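Local atomic coordinates of Non-ribosomal peptide synthetase (Streptomyces halstedii, PDB entry 3WV5), a protein that is a non-ribosomal peptide synthetase of the AMP-binding enzyme family, in the ANL clan. Residues I287-A292 and F312-A317; V336-G341 and S349-H354; K130-R135 and S202-A207. All blocks are in the same frame, centred on the assembly; numbering follows the deposited sequence.

Contact 1 of 3, residues I287-A292 and F312-A317; sequences IVPSLA and FTNSAA. With 2AS ((2S,3S)-3-methyl-aspartic acid), chain C.
The side chains of Asn314 and Pro289 cross at about a right angle, the carboxamide OD1 of Asn314 lying 3.3 Å from Pro289 CD. The amide's rotation is fixed at the other end, where ND2 donates to Ala317 O at 2.9 Å and that oxygen lies only 3° out of the amide plane. Asn314 CG is anti to the backbone N (chi1 -177°), which carries the amide forward to the proline, while CB stays behind against Ile287 CG1 at 3.7 Å. The ring of Phe312 meets Ile287 CG2 obliquely; the closer touch is Ile287 CD1 to Phe312 CB, 3.8 Å. Beneath these side chains the backbones pair in parallel. Ile287 N donates to Thr313 O over 2.9 Å, whereas the return bond, Ser315 N to Ile287 O, is weak at 3.4 Å. Past the strand ends, Val288 CG2 packs on Ala316 CB and Pro289 CG on Ala317 CB. Ser315 OG donates to OXT of (2S,3S)-3-methyl-aspartic acid, 2.7 Å away. The parallel pairing of Ile287 with Asn314 closes the beta-alpha-beta unit of strand 284-287, helix 289-300 and strand 311-314, with the ligand bound just beyond the C-terminal end of a parallel strand, as is common in alpha/beta folds.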
loop_
_atom_site.group_PDB
_atom_site.type_symbol
_atom_site.label_atom_id
_atom_site.label_comp_id
_atom_site.label_asym_id
_atom_site.label_seq_id
_atom_site.Cartn_x
_atom_site.Cartn_y
_atom_site.Cartn_z
ATOM N N ILE A 287 -2.725 -2.546 -11.213
ATOM C CA ILE A 287 -2.911 -3.801 -11.764
ATOM C C ILE A 287 -1.709 -4.639 -11.488
ATOM O O ILE A 287 -0.572 -4.145 -11.220
ATOM C CB ILE A 287 -3.153 -3.780 -13.318
ATOM C CG1 ILE A 287 -2.068 -2.987 -14.023
ATOM C CG2 ILE A 287 -4.524 -3.235 -13.633
ATOM C CD1 ILE A 287 -2.090 -3.223 -15.552
ATOM N N VAL A 288 -1.977 -5.911 -11.662
ATOM C CA VAL A 288 -0.935 -6.944 -11.776
ATOM C C VAL A 288 -1.239 -7.703 -13.070
ATOM O O VAL A 288 -2.339 -7.595 -13.584
ATOM C CB VAL A 288 -1.099 -7.729 -10.404
ATOM C CG1 VAL A 288 -1.248 -9.170 -10.605
ATOM C CG2 VAL A 288 -0.025 -7.352 -9.386
ATOM N N PRO A 289 -0.279 -8.442 -13.648
ATOM C CA PRO A 289 -0.606 -9.000 -14.963
ATOM C C PRO A 289 -1.849 -9.912 -15.024
ATOM O O PRO A 289 -2.575 -9.926 -16.035
ATOM C CB PRO A 289 0.635 -9.792 -15.312
ATOM C CG PRO A 289 1.712 -9.044 -14.607
ATOM C CD PRO A 289 1.138 -8.658 -13.310
ATOM N N SER A 290 -2.127 -10.645 -13.951
ATOM C CA SER A 290 -3.243 -11.560 -13.995
ATOM C C SER A 290 -4.578 -10.793 -13.919
ATOM O O SER A 290 -5.573 -11.187 -14.530
ATOM C CB SER A 290 -3.119 -12.581 -12.882
ATOM O OG SER A 290 -3.245 -11.891 -11.649
ATOM N N LEU A 291 -4.593 -9.703 -13.172
ATOM C CA LEU A 291 -5.764 -8.865 -13.073
ATOM C C LEU A 291 -5.988 -8.136 -14.402
ATOM O O LEU A 291 -7.106 -7.959 -14.829
ATOM C CB LEU A 291 -5.590 -7.858 -11.939
ATOM C CG LEU A 291 -6.750 -6.886 -11.774
ATOM C CD1 LEU A 291 -8.112 -7.619 -11.654
ATOM C CD2 LEU A 291 -6.543 -5.964 -10.590
ATOM N N ALA A 292 -4.912 -7.756 -15.093
ATOM C CA ALA A 292 -5.040 -7.052 -16.362
ATOM C C ALA A 292 -5.534 -8.004 -17.499
ATOM O O ALA A 292 -6.387 -7.613 -18.334
ATOM C CB ALA A 292 -3.712 -6.432 -16.707
ATOM N N PHE A 312 -3.395 2.660 -15.933
ATOM C CA PHE A 312 -3.173 1.403 -15.280
ATOM C C PHE A 312 -1.696 1.414 -14.828
ATOM O O PHE A 312 -0.822 1.776 -15.636
ATOM C CB PHE A 312 -3.408 0.236 -16.249
ATOM C CG PHE A 312 -4.801 0.143 -16.771
ATOM C CD1 PHE A 312 -5.773 -0.498 -16.055
ATOM C CD2 PHE A 312 -5.138 0.710 -18.000
ATOM C CE1 PHE A 312 -7.066 -0.594 -16.534
ATOM C CE2 PHE A 312 -6.430 0.648 -18.501
ATOM C CZ PHE A 312 -7.393 -0.024 -17.776
ATOM N N THR A 313 -1.422 1.002 -13.593
ATOM C CA THR A 313 -0.062 0.996 -13.081
ATOM C C THR A 313 0.228 -0.408 -12.608
ATOM O O THR A 313 -0.383 -0.881 -11.644
ATOM C CB THR A 313 0.128 1.975 -11.889
ATOM O OG1 THR A 313 -0.764 1.618 -10.807
ATOM C CG2 THR A 313 -0.236 3.367 -12.363
ATOM N N ASN A 314 1.158 -1.038 -13.326
ATOM C CA ASN A 314 1.500 -2.419 -13.120
ATOM C C ASN A 314 2.811 -2.566 -12.344
ATOM O O ASN A 314 3.807 -1.859 -12.621
ATOM C CB ASN A 314 1.592 -3.171 -14.442
ATOM C CG ASN A 314 1.881 -4.642 -14.237
ATOM O OD1 ASN A 314 0.974 -5.456 -14.017
ATOM N ND2 ASN A 314 3.171 -4.988 -14.257
ATOM N N SER A 315 2.772 -3.441 -11.315
ATOM C CA SER A 315 3.990 -3.887 -10.682
ATOM C C SER A 315 3.827 -5.346 -10.303
ATOM O O SER A 315 2.888 -5.975 -10.712
ATOM C CB SER A 315 4.317 -3.059 -9.426
ATOM O OG SER A 315 5.704 -3.091 -9.170
ATOM N N ALA A 316 4.790 -5.842 -9.530
ATOM C CA ALA A 316 4.753 -7.176 -8.960
ATOM C C ALA A 316 5.246 -8.217 -9.946
ATOM O O ALA A 316 5.907 -9.132 -9.506
ATOM C CB ALA A 316 3.395 -7.548 -8.442
ATOM N N ALA A 317 4.949 -8.085 -11.247
ATOM C CA ALA A 317 5.389 -9.059 -12.231
ATOM C C ALA A 317 5.369 -8.448 -13.579
ATOM O O ALA A 317 4.750 -7.424 -13.804
ATOM C CB ALA A 317 4.508 -10.334 -12.213
HETATM C C 2AS C . 5.742 -2.148 -5.680
HETATM O O 2AS C . 4.842 -1.472 -5.142
HETATM C CA 2AS C . 6.303 -3.407 -5.042
HETATM N N 2AS C . 6.117 -3.440 -3.543
HETATM C CB 2AS C . 5.628 -4.619 -5.661
HETATM C CG 2AS C . 6.116 -5.946 -5.049
HETATM O OD1 2AS C . 5.730 -6.993 -5.573
HETATM C C4 2AS C . 4.146 -4.462 -5.438
HETATM O OD2 2AS C . 6.881 -6.045 -4.059
HETATM O OXT 2AS C . 6.155 -1.839 -6.808
#

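Contact 2 of 3, residues V336-G341 and S349-H354; sequences VVRMYG and SIMPPH. With 2AS ((2S,3S)-3-methyl-aspartic acid), chain C.
Arg338 and Met351 run side by side and point the same way, the thioether chain folding along the guanidinium. Met351 CG sits over one face of that group, offset toward its rim, and CE comes 3.3 Å from Arg338 NH2. Both chains are bent at chi2 and chi3, consistent with this fit. Tyr340 and Ser349 lie on this side too, but meet differently: Ser349 OG is in the plane of the phenol ring, at its edge, 3.7 Å from Tyr340 CD2. With chi1 at 64°, OG lies between its own N and carbonyl carbon, where it also bonds to Val363 O. On the other side Met339 and Ile350 are again aligned, SD to CG1 3.9 Å. Val337 reaches the same cluster, its CG1 3.9 Å from Ile350 CG2, and Leu229 of helix 215-229 packs on all three.

The touching parts, 337-340 and 349-353, run antiparallel, 178° apart. Tyr340 and Ser349 make a hydrogen-bonded pair through Tyr340 N to Ser349 O (3.0 Å) and Ser349 N to Tyr340 O (3.1 Å); Met351 N to Arg338 O, 2.8 Å, adds a third bond. Chemically, the hairpin separates an apolar face from one carrying buried polar groups that have partners. Tyr340 OH bonds to Asp427. Arg338 NH2 donates to Ser362 O and NH1 to Glu358 O, and these carbonyl oxygens would be expected to stabilise its positive charge.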
loop_
_atom_site.group_PDB
_atom_site.type_symbol
_atom_site.label_atom_id
_atom_site.label_comp_id
_atom_site.label_asym_id
_atom_site.label_seq_id
_atom_site.Cartn_x
_atom_site.Cartn_y
_atom_site.Cartn_z
ATOM N N VAL A 336 -0.600 2.865 -19.863
ATOM C CA VAL A 336 -0.253 1.620 -19.231
ATOM C C VAL A 336 1.195 1.760 -18.786
ATOM O O VAL A 336 2.073 1.919 -19.593
ATOM C CB VAL A 336 -0.342 0.446 -20.179
ATOM C CG1 VAL A 336 0.114 -0.821 -19.468
ATOM C CG2 VAL A 336 -1.747 0.322 -20.730
ATOM N N VAL A 337 1.392 1.797 -17.471
ATOM C CA VAL A 337 2.633 2.272 -16.883
ATOM C C VAL A 337 3.301 1.066 -16.203
ATOM O O VAL A 337 2.732 0.411 -15.336
ATOM C CB VAL A 337 2.309 3.373 -15.857
ATOM C CG1 VAL A 337 3.536 3.815 -15.120
ATOM C CG2 VAL A 337 1.704 4.529 -16.566
ATOM N N ARG A 338 4.510 0.778 -16.608
ATOM C CA ARG A 338 5.277 -0.280 -16.041
ATOM C C ARG A 338 6.073 0.229 -14.820
ATOM O O ARG A 338 6.662 1.349 -14.855
ATOM C CB ARG A 338 6.214 -0.754 -17.141
ATOM C CG ARG A 338 5.489 -1.491 -18.271
ATOM C CD ARG A 338 5.780 -0.921 -19.680
ATOM N NE ARG A 338 7.164 -0.814 -19.976
ATOM C CZ ARG A 338 7.769 0.033 -20.836
ATOM N NH1 ARG A 338 7.153 0.944 -21.544
ATOM N NH2 ARG A 338 9.056 -0.114 -20.989
ATOM N N MET A 339 6.092 -0.595 -13.769
ATOM C CA MET A 339 6.812 -0.337 -12.562
ATOM C C MET A 339 7.444 -1.614 -12.091
ATOM O O MET A 339 7.114 -2.690 -12.593
ATOM C CB MET A 339 5.886 0.191 -11.464
ATOM C CG MET A 339 4.896 1.200 -12.016
ATOM S SD MET A 339 3.871 2.093 -10.856
ATOM C CE MET A 339 2.948 0.701 -10.107
ATOM N N TYR A 340 8.364 -1.484 -11.154
ATOM C CA TYR A 340 9.036 -2.617 -10.535
ATOM C C TYR A 340 9.373 -2.186 -9.116
ATOM O O TYR A 340 9.782 -1.052 -8.873
ATOM C CB TYR A 340 10.318 -2.975 -11.330
ATOM C CG TYR A 340 11.429 -3.613 -10.537
ATOM C CD1 TYR A 340 11.259 -4.853 -9.953
ATOM C CD2 TYR A 340 12.689 -2.996 -10.436
ATOM C CE1 TYR A 340 12.301 -5.467 -9.258
ATOM C CE2 TYR A 340 13.741 -3.588 -9.740
ATOM C CZ TYR A 340 13.538 -4.835 -9.160
ATOM O OH TYR A 340 14.560 -5.421 -8.447
ATOM N N GLY A 341 9.210 -3.097 -8.166
ATOM C CA GLY A 341 9.559 -2.825 -6.790
ATOM C C GLY A 341 9.728 -4.059 -5.926
ATOM O O GLY A 341 9.441 -5.192 -6.336
ATOM N N SER A 349 11.550 1.392 -9.535
ATOM C CA SER A 349 11.503 2.130 -10.770
ATOM C C SER A 349 10.048 2.293 -11.215
ATOM O O SER A 349 9.207 1.416 -10.995
ATOM C CB SER A 349 12.318 1.411 -11.863
ATOM O OG SER A 349 11.756 0.132 -12.187
ATOM N N ILE A 350 9.804 3.398 -11.909
ATOM C CA ILE A 350 8.601 3.665 -12.681
ATOM C C ILE A 350 8.996 4.184 -14.075
ATOM O O ILE A 350 9.867 5.080 -14.223
ATOM C CB ILE A 350 7.705 4.700 -11.983
ATOM C CG1 ILE A 350 7.209 4.163 -10.623
ATOM C CG2 ILE A 350 6.500 5.010 -12.842
ATOM C CD1 ILE A 350 6.528 5.230 -9.787
ATOM N N MET A 351 8.343 3.637 -15.094
ATOM C CA MET A 351 8.409 4.204 -16.445
ATOM C C MET A 351 7.495 5.393 -16.491
ATOM O O MET A 351 6.287 5.285 -16.285
ATOM C CB MET A 351 7.954 3.217 -17.497
ATOM C CG MET A 351 8.285 3.664 -18.910
ATOM S SD MET A 351 10.042 4.031 -19.242
ATOM C CE MET A 351 10.605 2.411 -19.523
ATOM N N PRO A 352 8.066 6.560 -16.731
ATOM C CA PRO A 352 7.167 7.681 -16.848
ATOM C C PRO A 352 6.014 7.445 -17.853
ATOM O O PRO A 352 6.264 7.062 -18.991
ATOM C CB PRO A 352 8.099 8.839 -17.316
ATOM C CG PRO A 352 9.427 8.473 -16.791
ATOM C CD PRO A 352 9.488 6.955 -16.865
ATOM N N PRO A 353 4.793 7.758 -17.463
ATOM C CA PRO A 353 3.621 7.660 -18.263
ATOM C C PRO A 353 3.862 8.115 -19.722
ATOM O O PRO A 353 3.514 7.377 -20.652
ATOM C CB PRO A 353 2.685 8.612 -17.579
ATOM C CG PRO A 353 2.974 8.445 -16.123
ATOM C CD PRO A 353 4.481 8.239 -16.093
ATOM N N HIS A 354 4.453 9.321 -19.915
ATOM C CA HIS A 354 4.606 9.862 -21.244
ATOM C C HIS A 354 5.552 9.033 -22.081
ATOM O O HIS A 354 5.538 9.172 -23.291
ATOM C CB HIS A 354 5.000 11.370 -21.231
ATOM C CG HIS A 354 6.440 11.617 -20.938
ATOM N ND1 HIS A 354 6.974 11.497 -19.675
ATOM C CD2 HIS A 354 7.465 11.956 -21.751
ATOM C CE1 HIS A 354 8.272 11.714 -19.728
ATOM N NE2 HIS A 354 8.587 12.033 -20.969
HETATM C C 2AS C . 5.742 -2.148 -5.680
HETATM O O 2AS C . 4.842 -1.472 -5.142
HETATM C CA 2AS C . 6.303 -3.407 -5.042
HETATM N N 2AS C . 6.117 -3.440 -3.543
HETATM C CB 2AS C . 5.628 -4.619 -5.661
HETATM C CG 2AS C . 6.116 -5.946 -5.049
HETATM O OD1 2AS C . 5.730 -6.993 -5.573
HETATM C C4 2AS C . 4.146 -4.462 -5.438
HETATM O OD2 2AS C . 6.881 -6.045 -4.059
HETATM O OXT 2AS C . 6.155 -1.839 -6.808
#

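Contact 3 of 3, residues K130-R135 and S202-A207; sequences KPFHLR and SGSTAA
His133 and Ser204 form the compact heart of this contact. The CA of Ser204 stands over the imidazole face, 3.7 Å from the ring centroid and 7° off its normal, a CH-pi approach from almost straight above. The backbone N of Ser204 lies over the same ring nearer its rim, 3.4 Å from His133 CE1. Since CG of His133 is anti to the backbone N (chi1 -170°), the ring extends from the helix flat beneath the loop, and its two nitrogens face different parts of the loop: ND1 is 3.5 Å from Ser204 OG, while NE2 faces the start of the loop.

That second end is bridged by solvent, and the water carries the well-defined polar link. It is hydrogen-bonded to His133 NE2 at 2.9 Å and to Ser202 OG at 2.8 Å, and it donates to Gly203 O at 2.9 Å. Ser202 OG has a further partner in Lys209 N, which ties the two ends of the loop together.

Toward Lys130 and Phe132, both exposed, the contact is looser. Phe132 brings its ring obliquely to the loop, CE1 3.8 Å from Ser204 O, and the folded chain of Lys130 stops with NZ 3.7 Å from Ser204 OG.

Gly203 to Ala206 make a type I beta turn within the loop between strands 195-200 and 210-214. Its Ser-Gly-Ser-Thr sequence matches, and is consistent with, the Gly/Ser/Thr-rich signature loop (core motif A3) of AMP-binding enzymes, resting here on the first turn of helix 131-141.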
loop_
_atom_site.group_PDB
_atom_site.type_symbol
_atom_site.label_atom_id
_atom_site.label_comp_id
_atom_site.label_asym_id
_atom_site.label_seq_id
_atom_site.Cartn_x
_atom_site.Cartn_y
_atom_site.Cartn_z
ATOM N N LYS A 130 -4.029 -19.611 6.429
ATOM C CA LYS A 130 -4.165 -20.869 7.187
ATOM C C LYS A 130 -3.844 -20.602 8.634
ATOM O O LYS A 130 -3.044 -19.732 8.905
ATOM C CB LYS A 130 -3.231 -21.967 6.661
ATOM C CG LYS A 130 -3.878 -22.912 5.628
ATOM C CD LYS A 130 -4.513 -22.141 4.467
ATOM C CE LYS A 130 -3.480 -21.490 3.556
ATOM N NZ LYS A 130 -2.447 -22.451 3.073
ATOM N N PRO A 131 -4.465 -21.355 9.564
ATOM C CA PRO A 131 -4.202 -21.092 10.963
ATOM C C PRO A 131 -2.746 -21.163 11.360
ATOM O O PRO A 131 -2.281 -20.247 12.029
ATOM C CB PRO A 131 -5.022 -22.167 11.686
ATOM C CG PRO A 131 -6.206 -22.368 10.798
ATOM C CD PRO A 131 -5.686 -22.173 9.394
ATOM N N PHE A 132 -2.028 -22.221 10.975
ATOM C CA PHE A 132 -0.628 -22.354 11.429
ATOM C C PHE A 132 0.192 -21.185 10.918
ATOM O O PHE A 132 1.102 -20.692 11.599
ATOM C CB PHE A 132 -0.007 -23.685 10.999
ATOM C CG PHE A 132 0.278 -23.773 9.516
ATOM C CD1 PHE A 132 1.550 -23.504 9.018
ATOM C CD2 PHE A 132 -0.749 -24.152 8.609
ATOM C CE1 PHE A 132 1.794 -23.588 7.643
ATOM C CE2 PHE A 132 -0.509 -24.248 7.234
ATOM C CZ PHE A 132 0.767 -23.961 6.747
ATOM N N HIS A 133 -0.153 -20.718 9.724
ATOM C CA HIS A 133 0.522 -19.559 9.127
ATOM C C HIS A 133 0.318 -18.316 10.000
ATOM O O HIS A 133 1.290 -17.684 10.431
ATOM C CB HIS A 133 0.022 -19.360 7.691
ATOM C CG HIS A 133 0.815 -18.357 6.928
ATOM N ND1 HIS A 133 0.426 -17.904 5.687
ATOM C CD2 HIS A 133 1.951 -17.687 7.240
ATOM C CE1 HIS A 133 1.313 -17.031 5.245
ATOM N NE2 HIS A 133 2.246 -16.880 6.169
ATOM N N LEU A 134 -0.941 -18.022 10.349
ATOM C CA LEU A 134 -1.279 -16.965 11.370
ATOM C C LEU A 134 -0.578 -17.122 12.688
ATOM O O LEU A 134 -0.109 -16.135 13.257
ATOM C CB LEU A 134 -2.766 -16.957 11.714
ATOM C CG LEU A 134 -3.627 -16.470 10.560
ATOM C CD1 LEU A 134 -5.066 -16.940 10.740
ATOM C CD2 LEU A 134 -3.557 -14.952 10.463
ATOM N N ARG A 135 -0.549 -18.348 13.221
ATOM C CA ARG A 135 0.091 -18.514 14.488
ATOM C C ARG A 135 1.512 -17.990 14.388
ATOM O O ARG A 135 1.981 -17.282 15.273
ATOM C CB ARG A 135 0.147 -19.966 14.932
ATOM C CG ARG A 135 1.031 -20.116 16.172
ATOM C CD ARG A 135 1.154 -21.530 16.689
ATOM N NE ARG A 135 -0.133 -22.064 17.101
ATOM C CZ ARG A 135 -0.872 -22.929 16.410
ATOM N NH1 ARG A 135 -0.467 -23.416 15.241
ATOM N NH2 ARG A 135 -2.023 -23.344 16.924
ATOM N N SER A 202 6.319 -13.087 3.716
ATOM C CA SER A 202 6.631 -14.520 3.746
ATOM C C SER A 202 5.388 -15.365 3.478
ATOM O O SER A 202 4.321 -15.113 4.010
ATOM C CB SER A 202 7.191 -14.848 5.112
ATOM O OG SER A 202 6.376 -14.292 6.113
ATOM N N GLY A 203 5.524 -16.383 2.641
ATOM C CA GLY A 203 4.439 -17.336 2.480
ATOM C C GLY A 203 4.309 -18.348 3.614
ATOM O O GLY A 203 5.081 -18.329 4.602
ATOM N N SER A 204 3.278 -19.174 3.488
ATOM C CA SER A 204 3.030 -20.340 4.393
ATOM C C SER A 204 4.229 -21.214 4.680
ATOM O O SER A 204 4.480 -21.611 5.831
ATOM C CB SER A 204 2.061 -21.293 3.714
ATOM O OG SER A 204 0.760 -20.975 4.093
ATOM N N THR A 205 4.922 -21.547 3.596
ATOM C CA THR A 205 6.008 -22.493 3.590
ATOM C C THR A 205 7.315 -21.873 4.024
ATOM O O THR A 205 8.364 -22.492 3.863
ATOM C CB THR A 205 6.163 -23.076 2.180
ATOM O OG1 THR A 205 6.407 -22.001 1.227
ATOM C CG2 THR A 205 4.878 -23.818 1.765
ATOM N N ALA A 206 7.275 -20.631 4.507
ATOM C CA ALA A 206 8.470 -19.881 4.876
ATOM C C ALA A 206 8.418 -19.390 6.300
ATOM O O ALA A 206 7.342 -19.216 6.887
ATOM C CB ALA A 206 8.601 -18.655 3.961
ATOM N N ALA A 207 9.597 -19.057 6.818
ATOM C CA ALA A 207 9.745 -18.458 8.136
ATOM C C ALA A 207 9.150 -17.067 8.076
ATOM O O ALA A 207 9.218 -16.420 7.030
ATOM C CB ALA A 207 11.208 -18.349 8.491
HETATM O O HOH W 1 5.076 -16.610 6.881
#

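Contacts 1 and 2 belong to one continuous sheet: strand 311-314 lies beside strand 335-340, joined by probable hydrogen bonds from Val337 N to Phe312 O and from Asn314 N to Val337 O, each 2.9 Å. Their centres are about 11 Å apart, and both reach (2S,3S)-3-methyl-aspartic acid, contact 1 through a serine hydroxyl and contact 2 only as a close approach, Gly341 O lying 3.5 Å from ligand OD2. Asp246, Lys346 and Arg347 supply further hydrogen bonds to that ligand. Contact 3 stands apart, its centre about 25 Å from that of contact 1 and 32 Å from that of contact 2, with nearest atoms about 14 and 13 Å away. The Ser202 side chain lies about 13 Å from the ligand.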